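PDB 3I8S: Fe(2+) transporter FeoB from Escherichia coli, which transports ferrous iron across the inner membrane in a GTP-driven uptake system, this chain being its cytosolic GTP-binding domain, without bound nucleotide. Local coordinates for residues Q107-G112 against L141-I146; I134-A139 against C256-N261. One frame throughout, in Å; residues are numbered along the deposited sequence.

Interaction 1. Residues Q107-G112 against L141-I146; sequences QLLELG and LGCPVI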
loop_
_atom_site.group_PDB
_atom_site.type_symbol
_atom_site.label_atom_id
_atom_site.label_comp_id
_atom_site.label_asym_id
_atom_site.label_seq_id
_atom_site.Cartn_x
_atom_site.Cartn_y
_atom_site.Cartn_z
ATOM N N GLN A 107 0.975 -0.272 -4.766
ATOM C CA GLN A 107 -0.452 0.035 -4.867
ATOM C C GLN A 107 -0.834 1.174 -3.936
ATOM O O GLN A 107 -1.577 2.067 -4.335
ATOM C CB GLN A 107 -1.323 -1.199 -4.582
ATOM C CG GLN A 107 -1.105 -2.348 -5.562
ATOM C CD GLN A 107 -2.409 -2.882 -6.191
ATOM O OE1 GLN A 107 -3.108 -3.729 -5.609
ATOM N NE2 GLN A 107 -2.735 -2.380 -7.380
ATOM N N LEU A 108 -0.346 1.142 -2.701
ATOM C CA LEU A 108 -0.623 2.188 -1.705
ATOM C C LEU A 108 -0.099 3.526 -2.185
ATOM O O LEU A 108 -0.800 4.520 -2.110
ATOM C CB LEU A 108 0.006 1.897 -0.349
ATOM C CG LEU A 108 -0.401 0.587 0.274
ATOM C CD1 LEU A 108 0.430 0.424 1.489
ATOM C CD2 LEU A 108 -1.892 0.634 0.555
ATOM N N LEU A 109 1.112 3.524 -2.727
ATOM C CA LEU A 109 1.753 4.764 -3.191
ATOM C C LEU A 109 1.020 5.351 -4.411
ATOM O O LEU A 109 0.879 6.570 -4.541
ATOM C CB LEU A 109 3.234 4.449 -3.513
ATOM C CG LEU A 109 4.086 4.099 -2.286
ATOM C CD1 LEU A 109 5.495 3.626 -2.712
ATOM C CD2 LEU A 109 4.147 5.270 -1.344
ATOM N N GLU A 110 0.552 4.486 -5.294
ATOM C CA GLU A 110 -0.221 4.922 -6.453
ATOM C C GLU A 110 -1.571 5.559 -6.079
ATOM O O GLU A 110 -2.064 6.445 -6.794
ATOM C CB GLU A 110 -0.452 3.781 -7.421
ATOM C CG GLU A 110 0.752 3.348 -8.156
ATOM C CD GLU A 110 0.390 2.566 -9.385
ATOM O OE1 GLU A 110 -0.223 1.469 -9.269
ATOM O OE2 GLU A 110 0.677 3.071 -10.466
ATOM N N LEU A 111 -2.154 5.116 -4.964
ATOM C CA LEU A 111 -3.378 5.742 -4.427
ATOM C C LEU A 111 -3.076 7.092 -3.797
ATOM O O LEU A 111 -3.971 7.948 -3.602
ATOM C CB LEU A 111 -4.037 4.811 -3.386
ATOM C CG LEU A 111 -4.838 3.700 -4.037
ATOM C CD1 LEU A 111 -5.134 2.600 -2.998
ATOM C CD2 LEU A 111 -6.107 4.308 -4.638
ATOM N N GLY A 112 -1.807 7.301 -3.473
ATOM C CA GLY A 112 -1.375 8.580 -2.966
ATOM C C GLY A 112 -1.627 8.775 -1.486
ATOM O O GLY A 112 -1.553 9.907 -0.996
ATOM N N LEU A 141 10.578 5.129 -3.635
ATOM C CA LEU A 141 9.199 5.057 -3.164
ATOM C C LEU A 141 8.565 6.415 -2.954
ATOM O O LEU A 141 7.359 6.552 -3.133
ATOM C CB LEU A 141 9.129 4.276 -1.859
ATOM C CG LEU A 141 9.585 2.822 -1.971
ATOM C CD1 LEU A 141 9.345 2.148 -0.580
ATOM C CD2 LEU A 141 8.886 2.083 -3.116
ATOM N N GLY A 142 9.368 7.408 -2.571
ATOM C CA GLY A 142 8.878 8.702 -2.199
ATOM C C GLY A 142 8.244 8.769 -0.830
ATOM O O GLY A 142 7.426 9.646 -0.556
ATOM N N CYS A 143 8.583 7.819 0.033
ATOM C CA CYS A 143 8.107 7.821 1.392
ATOM C C CYS A 143 9.205 7.319 2.331
ATOM O O CYS A 143 10.164 6.654 1.885
ATOM C CB CYS A 143 6.821 6.991 1.527
ATOM S SG CYS A 143 7.058 5.210 1.388
ATOM N N PRO A 144 9.104 7.682 3.640
ATOM C CA PRO A 144 10.050 7.214 4.635
ATOM C C PRO A 144 10.135 5.690 4.712
ATOM O O PRO A 144 9.128 4.970 4.572
ATOM C CB PRO A 144 9.474 7.755 5.945
ATOM C CG PRO A 144 8.542 8.862 5.562
ATOM C CD PRO A 144 8.062 8.551 4.226
ATOM N N VAL A 145 11.331 5.199 4.931
ATOM C CA VAL A 145 11.560 3.770 5.132
ATOM C C VAL A 145 12.312 3.666 6.443
ATOM O O VAL A 145 13.450 4.184 6.564
ATOM C CB VAL A 145 12.361 3.115 3.969
ATOM C CG1 VAL A 145 12.759 1.646 4.307
ATOM C CG2 VAL A 145 11.544 3.182 2.632
ATOM N N ILE A 146 11.653 3.074 7.436
ATOM C CA ILE A 146 12.179 2.998 8.782
ATOM C C ILE A 146 12.553 1.549 9.092
ATOM O O ILE A 146 11.701 0.672 9.135
ATOM C CB ILE A 146 11.125 3.496 9.843
ATOM C CG1 ILE A 146 10.596 4.878 9.483
ATOM C CG2 ILE A 146 11.692 3.427 11.228
ATOM C CD1 ILE A 146 11.569 5.900 9.261
#
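The flat group in this contact is the Leu141-Gly142 peptide, and Leu109 lies against its carbonyl. Both methyls of Leu109 lie to one side of that peptide plane, near its oxygen. Leu109 CD1 comes closer, 3.5 Å from Leu141 O, and Leu109 CD2 stands further out of the plane. The same CD1 packs 3.7 Å from Leu141 CD2, and the two leucine side chains cross at about a right angle. The other branch reaches the sulfur, with Leu109 CD2 4.0 Å from Cys143 SG. Cys143 SG sits between its backbone N and carbonyl carbon (chi1 72°), which turns it toward the helix. An alanine in place of Leu109 would probably open a gap beside Leu141 and leave Cys143 SG without its apolar partner on helix 98-111. No hydrogen bond crosses; the contact is van der Waals packing of leucine methyls on a carbonyl, a leucine and a sulfur. Gly142, with positive phi, makes the turn between Leu141 and Cys143. Leu141 and Cys143 also touch Val117 of strand 115-120. The contact thus lies buried in the G domain, where helix 98-111 packs against the turn from helix 134-141 to strand 145-147, the edge strand of the main sheet.

Interaction 2. Residues I134-A139 against C256-N261; sequences IDALSA and CDVVSN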
loop_
_atom_site.group_PDB
_atom_site.type_symbol
_atom_site.label_atom_id
_atom_site.label_comp_id
_atom_site.label_asym_id
_atom_site.label_seq_id
_atom_site.Cartn_x
_atom_site.Cartn_y
_atom_site.Cartn_z
ATOM N N ILE A 134 18.612 1.462 2.545
ATOM C CA ILE A 134 17.336 1.999 3.021
ATOM C C ILE A 134 16.993 3.341 2.352
ATOM O O ILE A 134 15.850 3.571 1.879
ATOM C CB ILE A 134 17.357 2.109 4.559
ATOM C CG1 ILE A 134 17.237 0.709 5.176
ATOM C CG2 ILE A 134 16.229 2.964 5.076
ATOM C CD1 ILE A 134 17.934 0.644 6.475
ATOM N N ASP A 135 17.969 4.231 2.294
ATOM C CA ASP A 135 17.707 5.535 1.662
ATOM C C ASP A 135 17.476 5.468 0.171
ATOM O O ASP A 135 16.654 6.221 -0.360
ATOM C CB ASP A 135 18.800 6.539 1.991
ATOM C CG ASP A 135 18.286 7.622 2.862
ATOM O OD1 ASP A 135 17.319 7.296 3.595
ATOM O OD2 ASP A 135 18.781 8.772 2.763
ATOM N N ALA A 136 18.196 4.580 -0.510
ATOM C CA ALA A 136 17.931 4.296 -1.900
ATOM C C ALA A 136 16.463 3.836 -2.118
ATOM O O ALA A 136 15.788 4.247 -3.066
ATOM C CB ALA A 136 18.911 3.236 -2.436
ATOM N N LEU A 137 15.966 2.975 -1.238
ATOM C CA LEU A 137 14.575 2.566 -1.331
ATOM C C LEU A 137 13.596 3.742 -1.071
ATOM O O LEU A 137 12.637 3.935 -1.824
ATOM C CB LEU A 137 14.292 1.461 -0.315
ATOM C CG LEU A 137 12.923 0.850 -0.379
ATOM C CD1 LEU A 137 12.472 0.379 -1.710
ATOM C CD2 LEU A 137 12.879 -0.302 0.663
ATOM N N SER A 138 13.826 4.501 -0.014
ATOM C CA SER A 138 12.973 5.634 0.323
ATOM C C SER A 138 12.883 6.612 -0.849
ATOM O O SER A 138 11.798 7.091 -1.207
ATOM C CB SER A 138 13.502 6.380 1.556
ATOM O OG SER A 138 12.663 7.489 1.871
ATOM N N ALA A 139 14.035 6.912 -1.441
ATOM C CA ALA A 139 14.116 7.761 -2.636
ATOM C C ALA A 139 13.240 7.304 -3.812
ATOM O O ALA A 139 12.700 8.157 -4.532
ATOM C CB ALA A 139 15.576 7.877 -3.112
ATOM N N CYS A 256 14.508 -3.119 -6.827
ATOM C CA CYS A 256 15.189 -4.139 -6.101
ATOM C C CYS A 256 16.606 -4.389 -6.581
ATOM O O CYS A 256 17.466 -4.735 -5.770
ATOM C CB CYS A 256 14.390 -5.417 -6.094
ATOM S SG CYS A 256 12.962 -5.242 -5.071
ATOM N N ASP A 257 16.852 -4.183 -7.865
ATOM C CA ASP A 257 18.196 -4.302 -8.418
ATOM C C ASP A 257 19.181 -3.337 -7.759
ATOM O O ASP A 257 20.329 -3.669 -7.614
ATOM C CB ASP A 257 18.226 -4.019 -9.920
ATOM C CG ASP A 257 17.742 -5.191 -10.760
ATOM O OD1 ASP A 257 17.506 -6.279 -10.186
ATOM O OD2 ASP A 257 17.595 -5.001 -12.004
ATOM N N VAL A 258 18.712 -2.149 -7.393
ATOM C CA VAL A 258 19.529 -1.138 -6.743
ATOM C C VAL A 258 19.613 -1.334 -5.239
ATOM O O VAL A 258 20.684 -1.253 -4.635
ATOM C CB VAL A 258 18.949 0.272 -7.025
ATOM C CG1 VAL A 258 19.698 1.332 -6.238
ATOM C CG2 VAL A 258 19.010 0.589 -8.552
ATOM N N VAL A 259 18.453 -1.587 -4.649
ATOM C CA VAL A 259 18.247 -1.545 -3.209
ATOM C C VAL A 259 18.688 -2.798 -2.441
ATOM O O VAL A 259 19.108 -2.694 -1.292
ATOM C CB VAL A 259 16.742 -1.236 -2.982
ATOM C CG1 VAL A 259 16.230 -1.641 -1.654
ATOM C CG2 VAL A 259 16.514 0.270 -3.344
ATOM N N SER A 260 18.561 -3.964 -3.072
ATOM C CA SER A 260 18.887 -5.237 -2.439
ATOM C C SER A 260 20.179 -5.760 -3.016
ATOM O O SER A 260 20.292 -5.932 -4.230
ATOM C CB SER A 260 17.748 -6.230 -2.629
ATOM O OG SER A 260 18.067 -7.468 -1.999
ATOM N N ASN A 261 21.172 -5.941 -2.143
ATOM C CA ASN A 261 22.525 -6.305 -2.527
ATOM C C ASN A 261 22.946 -7.541 -1.761
ATOM O O ASN A 261 22.393 -7.827 -0.706
ATOM C CB ASN A 261 23.508 -5.201 -2.128
ATOM C CG ASN A 261 23.379 -3.931 -2.952
ATOM O OD1 ASN A 261 24.395 -3.330 -3.297
ATOM N ND2 ASN A 261 22.158 -3.481 -3.205
#
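Val259 meets helix 134-141 with both of its methyls. CG2 makes the closest approach: Val259 CG2 lies 3.5 Å from Leu137 N and close to Leu137 CA, so it packs on the helix backbone itself. It also touches Ala136, with Val259 CG2 3.9 Å from Ala136 CB. The second branch lies alongside, Val259 CG1 being 3.9 Å from Leu137 CB. With CG1 anti to the backbone N of Val259 (chi1 158°) and CG2 beside that N, both methyls are set against the helix. Leu137 therefore offers its CB and backbone to Val259. Its side chain also packs on Val145 of strand 145-147. Val258 adds a looser touch beside the main one, with Val258 CG1 4.3 Å from Ala136 CB.

The next shell fixes where Val259 stands. Helix 240-259 ends here, and the chain passes into strand 260-262. That strand pairs antiparallel with strand 130-132, which precedes helix 134-141. Backbone hydrogen bonds join Asn261 to Arg131 and Val259 to Glu133. Asn261 also turns back on the helix end: Asn261 ND2 donates to Val258 O at 3.0 Å with an N-H...O angle of 147°. The donor sits well above the carbonyl plane, 47° out of it, while the oxygen lies in the plane of the Asn261 amide. Val259 further packs on Ile132 and on Leu98 of helix 98-111.

The contact joins the G domain to the end of the cytosolic helical domain. Leu137 is also about 9 Å, side chain to side chain, from Leu122 of the GTP-binding site. No hydrogen bond or charge pair links the two segments. Non-directional methyl packing alone would probably not fix their register; the neighbouring two-stranded pairing is consistent with doing so.

The centres of interactions 1 and 2 lie 14 Å apart, and helix 134-141 with the turn after it links them. Along the chain their segments alternate: 107-112, 134-139, 141-146, then 256-261. Ser138 makes the direct connection, as its OG is 2.6 Å from Cys143 O in a probable hydrogen bond. Val145 packs against Ile134 and Ser138 in the same region. Interaction 1 is buried within the G domain, on the side of strands 115-120 and 145-147. Interaction 2 lies further out, about 17 Å from the centre of the chain. Helix 134-141 thus stands between the G-domain core and the last helix of the helical domain, so that it contacts both parts of this cytosolic domain.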